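Local coordinates for protein mandelate racemase/muconate lactonizing enzyme (Jannaschia sp., PDB 4J3Z) that belongs to the mandelate racemase/muconate lactonizing enzyme family of the enolase superfamily and is probably an isomerase, its substrate not established, at residues W115-Y129 and H323-A336. Numbering follows the deposited sequence.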
loop_
_atom_site.group_PDB
_atom_site.type_symbol
_atom_site.label_atom_id
_atom_site.label_comp_id
_atom_site.label_asym_id
_atom_site.label_seq_id
_atom_site.Cartn_x
_atom_site.Cartn_y
_atom_site.Cartn_z
ATOM N N TRP D 115 -15.017 38.771 -3.893
ATOM C CA TRP D 115 -14.806 37.678 -4.863
ATOM C C TRP D 115 -13.848 38.039 -5.993
ATOM O O TRP D 115 -13.105 37.193 -6.473
ATOM C CB TRP D 115 -16.113 37.086 -5.418
ATOM C CG TRP D 115 -17.088 38.062 -6.050
ATOM C CD1 TRP D 115 -18.244 38.520 -5.501
ATOM C CD2 TRP D 115 -17.003 38.661 -7.357
ATOM N NE1 TRP D 115 -18.880 39.376 -6.372
ATOM C CE2 TRP D 115 -18.143 39.475 -7.519
ATOM C CE3 TRP D 115 -16.076 38.589 -8.405
ATOM C CZ2 TRP D 115 -18.376 40.219 -8.681
ATOM C CZ3 TRP D 115 -16.307 39.330 -9.559
ATOM C CH2 TRP D 115 -17.446 40.132 -9.685
ATOM N N ALA D 116 -13.844 39.313 -6.380
ATOM C CA ALA D 116 -12.991 39.792 -7.465
ATOM C C ALA D 116 -11.499 39.824 -7.096
ATOM O O ALA D 116 -10.667 40.273 -7.887
ATOM C CB ALA D 116 -13.475 41.158 -7.941
ATOM N N MET D 117 -11.167 39.348 -5.894
ATOM C CA MET D 117 -9.776 39.274 -5.442
ATOM C C MET D 117 -9.350 37.818 -5.195
ATOM O O MET D 117 -8.225 37.535 -4.746
ATOM C CB MET D 117 -9.580 40.142 -4.199
ATOM C CG MET D 117 -9.879 41.619 -4.433
ATOM S SD MET D 117 -9.709 42.661 -2.969
ATOM C CE MET D 117 -11.009 41.998 -1.927
ATOM N N LEU D 118 -10.265 36.902 -5.514
ATOM C CA LEU D 118 -10.065 35.475 -5.298
ATOM C C LEU D 118 -10.209 34.681 -6.596
ATOM O O LEU D 118 -10.367 33.458 -6.567
ATOM C CB LEU D 118 -11.069 34.951 -4.268
ATOM C CG LEU D 118 -11.190 35.560 -2.868
ATOM C CD1 LEU D 118 -12.467 35.036 -2.226
ATOM C CD2 LEU D 118 -9.985 35.238 -1.993
ATOM N N GLY D 119 -10.163 35.363 -7.735
ATOM C CA GLY D 119 -10.270 34.671 -9.023
ATOM C C GLY D 119 -11.467 35.110 -9.847
ATOM O O GLY D 119 -11.746 34.543 -10.912
ATOM N N GLY D 120 -12.175 36.115 -9.341
ATOM C CA GLY D 120 -13.311 36.707 -10.030
ATOM C C GLY D 120 -14.588 35.891 -9.978
ATOM O O GLY D 120 -14.713 34.940 -9.195
ATOM N N LYS D 121 -15.518 36.272 -10.858
ATOM C CA LYS D 121 -16.872 35.737 -10.922
ATOM C C LYS D 121 -16.965 34.446 -11.742
ATOM O O LYS D 121 -17.377 34.465 -12.900
ATOM C CB LYS D 121 -17.791 36.806 -11.532
ATOM C CG LYS D 121 -19.275 36.652 -11.250
ATOM C CD LYS D 121 -20.095 37.467 -12.245
ATOM C CE LYS D 121 -20.177 38.941 -11.888
ATOM N NZ LYS D 121 -20.896 39.727 -12.935
ATOM N N MET D 122 -16.595 33.326 -11.133
ATOM C CA MET D 122 -16.786 32.015 -11.745
ATOM C C MET D 122 -18.267 31.696 -11.862
ATOM O O MET D 122 -18.779 31.429 -12.952
ATOM C CB MET D 122 -16.108 30.929 -10.910
ATOM C CG MET D 122 -14.779 30.445 -11.459
ATOM S SD MET D 122 -14.915 29.528 -13.004
ATOM C CE MET D 122 -16.125 28.270 -12.635
ATOM N N ASN D 123 -18.938 31.716 -10.716
ATOM C CA ASN D 123 -20.362 31.454 -10.636
ATOM C C ASN D 123 -21.163 32.751 -10.529
ATOM O O ASN D 123 -20.990 33.513 -9.576
ATOM C CB ASN D 123 -20.647 30.521 -9.460
ATOM C CG ASN D 123 -19.893 29.209 -9.566
ATOM O OD1 ASN D 123 -20.112 28.437 -10.500
ATOM N ND2 ASN D 123 -18.996 28.950 -8.613
ATOM N N ASP D 124 -22.011 32.999 -11.532
ATOM C CA ASP D 124 -22.904 34.170 -11.551
ATOM C C ASP D 124 -23.904 34.096 -10.406
ATOM O O ASP D 124 -24.202 35.088 -9.750
ATOM C CB ASP D 124 -23.657 34.257 -12.882
ATOM C CG ASP D 124 -22.955 35.137 -13.901
ATOM O OD1 ASP D 124 -21.745 35.408 -13.731
ATOM O OD2 ASP D 124 -23.622 35.561 -14.877
ATOM N N ARG D 125 -24.429 32.899 -10.206
ATOM C CA ARG D 125 -25.322 32.592 -9.109
ATOM C C ARG D 125 -24.772 31.340 -8.433
ATOM O O ARG D 125 -24.144 30.494 -9.083
ATOM C CB ARG D 125 -26.750 32.331 -9.612
ATOM C CG ARG D 125 -27.592 33.577 -9.876
ATOM C CD ARG D 125 -29.094 33.256 -9.874
ATOM N NE ARG D 125 -29.371 31.982 -10.537
ATOM C CZ ARG D 125 -30.476 31.255 -10.384
ATOM N NH1 ARG D 125 -30.592 30.103 -11.036
ATOM N NH2 ARG D 125 -31.464 31.663 -9.586
ATOM N N ILE D 126 -25.038 31.226 -7.137
ATOM C CA ILE D 126 -24.497 30.156 -6.307
ATOM C C ILE D 126 -25.617 29.324 -5.700
ATOM O O ILE D 126 -26.583 29.871 -5.152
ATOM C CB ILE D 126 -23.533 30.746 -5.246
ATOM C CG1 ILE D 126 -22.093 30.685 -5.759
ATOM C CG2 ILE D 126 -23.651 30.059 -3.899
ATOM C CD1 ILE D 126 -21.715 31.843 -6.650
ATOM N N ARG D 127 -25.490 28.002 -5.824
ATOM C CA ARG D 127 -26.509 27.074 -5.350
ATOM C C ARG D 127 -26.509 27.051 -3.838
ATOM O O ARG D 127 -25.441 27.064 -3.211
ATOM C CB ARG D 127 -26.286 25.672 -5.915
ATOM C CG ARG D 127 -27.483 24.738 -5.764
ATOM C CD ARG D 127 -27.226 23.408 -6.450
ATOM N NE ARG D 127 -27.981 22.314 -5.850
ATOM C CZ ARG D 127 -27.678 21.029 -6.004
ATOM N NH1 ARG D 127 -26.626 20.674 -6.737
ATOM N NH2 ARG D 127 -28.423 20.095 -5.418
ATOM N N ALA D 128 -27.708 27.042 -3.258
ATOM C CA ALA D 128 -27.888 27.129 -1.811
ATOM C C ALA D 128 -28.836 26.056 -1.284
ATOM O O ALA D 128 -29.784 25.656 -1.968
ATOM C CB ALA D 128 -28.409 28.509 -1.438
ATOM N N TYR D 129 -28.579 25.594 -0.065
ATOM C CA TYR D 129 -29.536 24.739 0.639
ATOM C C TYR D 129 -29.876 25.301 2.011
ATOM O O TYR D 129 -29.439 26.392 2.361
ATOM C CB TYR D 129 -29.020 23.305 0.756
ATOM C CG TYR D 129 -27.854 23.101 1.718
ATOM C CD1 TYR D 129 -28.072 22.861 3.077
ATOM C CD2 TYR D 129 -26.537 23.119 1.258
ATOM C CE1 TYR D 129 -27.013 22.657 3.945
ATOM C CE2 TYR D 129 -25.475 22.912 2.118
ATOM C CZ TYR D 129 -25.717 22.678 3.458
ATOM O OH TYR D 129 -24.662 22.479 4.317
ATOM N N HIS D 323 -18.893 34.906 -1.025
ATOM C CA HIS D 323 -17.814 35.444 -1.838
ATOM C C HIS D 323 -16.773 34.399 -2.222
ATOM O O HIS D 323 -16.336 34.359 -3.370
ATOM C CB HIS D 323 -17.153 36.615 -1.122
ATOM C CG HIS D 323 -17.937 37.883 -1.205
ATOM N ND1 HIS D 323 -17.775 38.788 -2.230
ATOM C CD2 HIS D 323 -18.888 38.399 -0.394
ATOM C CE1 HIS D 323 -18.590 39.811 -2.044
ATOM N NE2 HIS D 323 -19.275 39.601 -0.936
ATOM N N LEU D 324 -16.361 33.569 -1.266
ATOM C CA LEU D 324 -15.489 32.437 -1.578
ATOM C C LEU D 324 -16.183 31.488 -2.549
ATOM O O LEU D 324 -15.540 30.908 -3.430
ATOM C CB LEU D 324 -15.069 31.700 -0.305
ATOM C CG LEU D 324 -14.454 30.298 -0.400
ATOM C CD1 LEU D 324 -13.178 30.291 -1.216
ATOM C CD2 LEU D 324 -14.201 29.717 0.986
ATOM N N GLY D 325 -17.495 31.339 -2.381
ATOM C CA GLY D 325 -18.298 30.458 -3.227
ATOM C C GLY D 325 -18.389 30.946 -4.659
ATOM O O GLY D 325 -18.483 30.146 -5.589
ATOM N N VAL D 326 -18.360 32.265 -4.838
ATOM C CA VAL D 326 -18.442 32.859 -6.169
ATOM C C VAL D 326 -17.231 32.465 -7.007
ATOM O O VAL D 326 -17.337 32.262 -8.222
ATOM C CB VAL D 326 -18.546 34.393 -6.101
ATOM C CG1 VAL D 326 -18.496 35.001 -7.497
ATOM C CG2 VAL D 326 -19.825 34.807 -5.395
ATOM N N SER D 327 -16.098 32.333 -6.319
ATOM C CA SER D 327 -14.785 32.235 -6.930
ATOM C C SER D 327 -14.293 30.817 -7.250
ATOM O O SER D 327 -13.292 30.667 -7.973
ATOM C CB SER D 327 -13.776 32.937 -6.030
ATOM O OG SER D 327 -13.871 32.451 -4.701
ATOM N N CYS D 328 -14.976 29.792 -6.728
ATOM C CA CYS D 328 -14.519 28.398 -6.860
ATOM C C CYS D 328 -15.277 27.609 -7.938
ATOM O O CYS D 328 -16.508 27.477 -7.864
ATOM C CB CYS D 328 -14.616 27.648 -5.526
ATOM S SG CYS D 328 -13.695 28.336 -4.120
ATOM N N PRO D 329 -14.541 27.088 -8.947
ATOM C CA PRO D 329 -15.097 26.192 -9.970
ATOM C C PRO D 329 -15.694 24.916 -9.394
ATOM O O PRO D 329 -16.602 24.327 -10.000
ATOM C CB PRO D 329 -13.877 25.857 -10.838
ATOM C CG PRO D 329 -13.013 27.077 -10.721
ATOM C CD PRO D 329 -13.177 27.536 -9.295
ATOM N N ASN D 330 -15.194 24.506 -8.231
ATOM C CA ASN D 330 -15.597 23.257 -7.589
ATOM C C ASN D 330 -16.656 23.438 -6.498
ATOM O O ASN D 330 -16.914 22.522 -5.720
ATOM C CB ASN D 330 -14.371 22.530 -7.021
ATOM C CG ASN D 330 -13.662 23.332 -5.949
ATOM O OD1 ASN D 330 -13.621 24.558 -6.005
ATOM N ND2 ASN D 330 -13.101 22.640 -4.962
ATOM N N LEU D 331 -17.270 24.616 -6.441
ATOM C CA LEU D 331 -18.334 24.857 -5.470
ATOM C C LEU D 331 -19.560 23.990 -5.746
ATOM O O LEU D 331 -20.084 23.983 -6.858
ATOM C CB LEU D 331 -18.754 26.328 -5.467
ATOM C CG LEU D 331 -19.767 26.645 -4.359
ATOM C CD1 LEU D 331 -19.050 27.002 -3.061
ATOM C CD2 LEU D 331 -20.696 27.757 -4.793
ATOM N N LEU D 332 -20.012 23.259 -4.732
ATOM C CA LEU D 332 -21.281 22.547 -4.829
ATOM C C LEU D 332 -22.453 23.410 -4.325
ATOM O O LEU D 332 -23.389 23.676 -5.083
ATOM C CB LEU D 332 -21.210 21.205 -4.107
ATOM C CG LEU D 332 -22.488 20.370 -4.059
ATOM C CD1 LEU D 332 -22.907 19.864 -5.432
ATOM C CD2 LEU D 332 -22.292 19.226 -3.083
ATOM N N MET D 333 -22.397 23.850 -3.066
ATOM C CA MET D 333 -23.444 24.714 -2.491
ATOM C C MET D 333 -23.050 25.334 -1.160
ATOM O O MET D 333 -22.312 24.732 -0.378
ATOM C CB MET D 333 -24.773 23.955 -2.319
ATOM C CG MET D 333 -24.683 22.684 -1.480
ATOM S SD MET D 333 -26.169 21.664 -1.528
ATOM C CE MET D 333 -25.842 20.640 -2.957
ATOM N N VAL D 334 -23.549 26.547 -0.918
ATOM C CA VAL D 334 -23.474 27.189 0.394
ATOM C C VAL D 334 -24.641 26.745 1.286
ATOM O O VAL D 334 -25.778 26.675 0.833
ATOM C CB VAL D 334 -23.507 28.735 0.292
ATOM C CG1 VAL D 334 -22.213 29.279 -0.294
ATOM C CG2 VAL D 334 -24.710 29.210 -0.518
ATOM N N GLU D 335 -24.336 26.427 2.546
ATOM C CA GLU D 335 -25.341 26.225 3.595
ATOM C C GLU D 335 -25.903 27.577 3.970
ATOM O O GLU D 335 -25.134 28.529 4.162
ATOM C CB GLU D 335 -24.690 25.603 4.830
ATOM C CG GLU D 335 -25.637 25.233 5.966
ATOM C CD GLU D 335 -24.947 24.417 7.055
ATOM O OE1 GLU D 335 -23.775 24.714 7.382
ATOM O OE2 GLU D 335 -25.567 23.471 7.583
ATOM N N ALA D 336 -27.227 27.682 4.072
ATOM C CA ALA D 336 -27.838 28.980 4.405
ATOM C C ALA D 336 -28.736 28.930 5.639
ATOM O O ALA D 336 -29.327 27.898 5.931
ATOM C CB ALA D 336 -28.606 29.531 3.209
#
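Tyr129 lies against the adjacent strand 334-336 with one ring face over Glu335, whose CA sits 3.8 Å from the ring centroid, while Met333 SD approaches obliquely in a Met-aromatic contact. The ring reaches this place because CG is held between the backbone N and the carbonyl carbon (chi1 71°). Beyond the sulfur, the Met333 methyl CE rests over the centre of the Arg127 guanidinium, 3.6 Å from its CZ. Beneath these side chains the strands run parallel: Val334 N bonds to Arg127 O, Tyr129 N to Val334 O at 3.1 Å, and Ala336 N weakly to Tyr129 O.

Asn123 makes three of the bonds to helix 315-327 and the loop after it. Its backbone N gives a nearly straight bond to Val326 O (3.0 Å, 176° at the hydrogen), and its ND2 bridges Gly325 O and Cys328 O, both close to the amide plane, which fixes the rotation of the amide. Ile126 fills the gap between helix and strand, CD1 on Val326 and CG2 on Val334. Farther back, Val326 CG1 packs over a face of the Trp115 indole, and Trp115 N donates to His323 ND1 (3.2 Å).

With an alanine here instead of Tyr129, Met333 SD would probably lose its aromatic neighbour and Glu335 the ring along its CA, CB and CG. The parallel pairing joins first and last strands of the enolase-type barrel. Asp205 pairs with Arg127, while Lys166 and Leu311 N grip the Glu335 carboxylate; with Tyr129 packed along its aliphatic part, that carboxylate is probably well fixed.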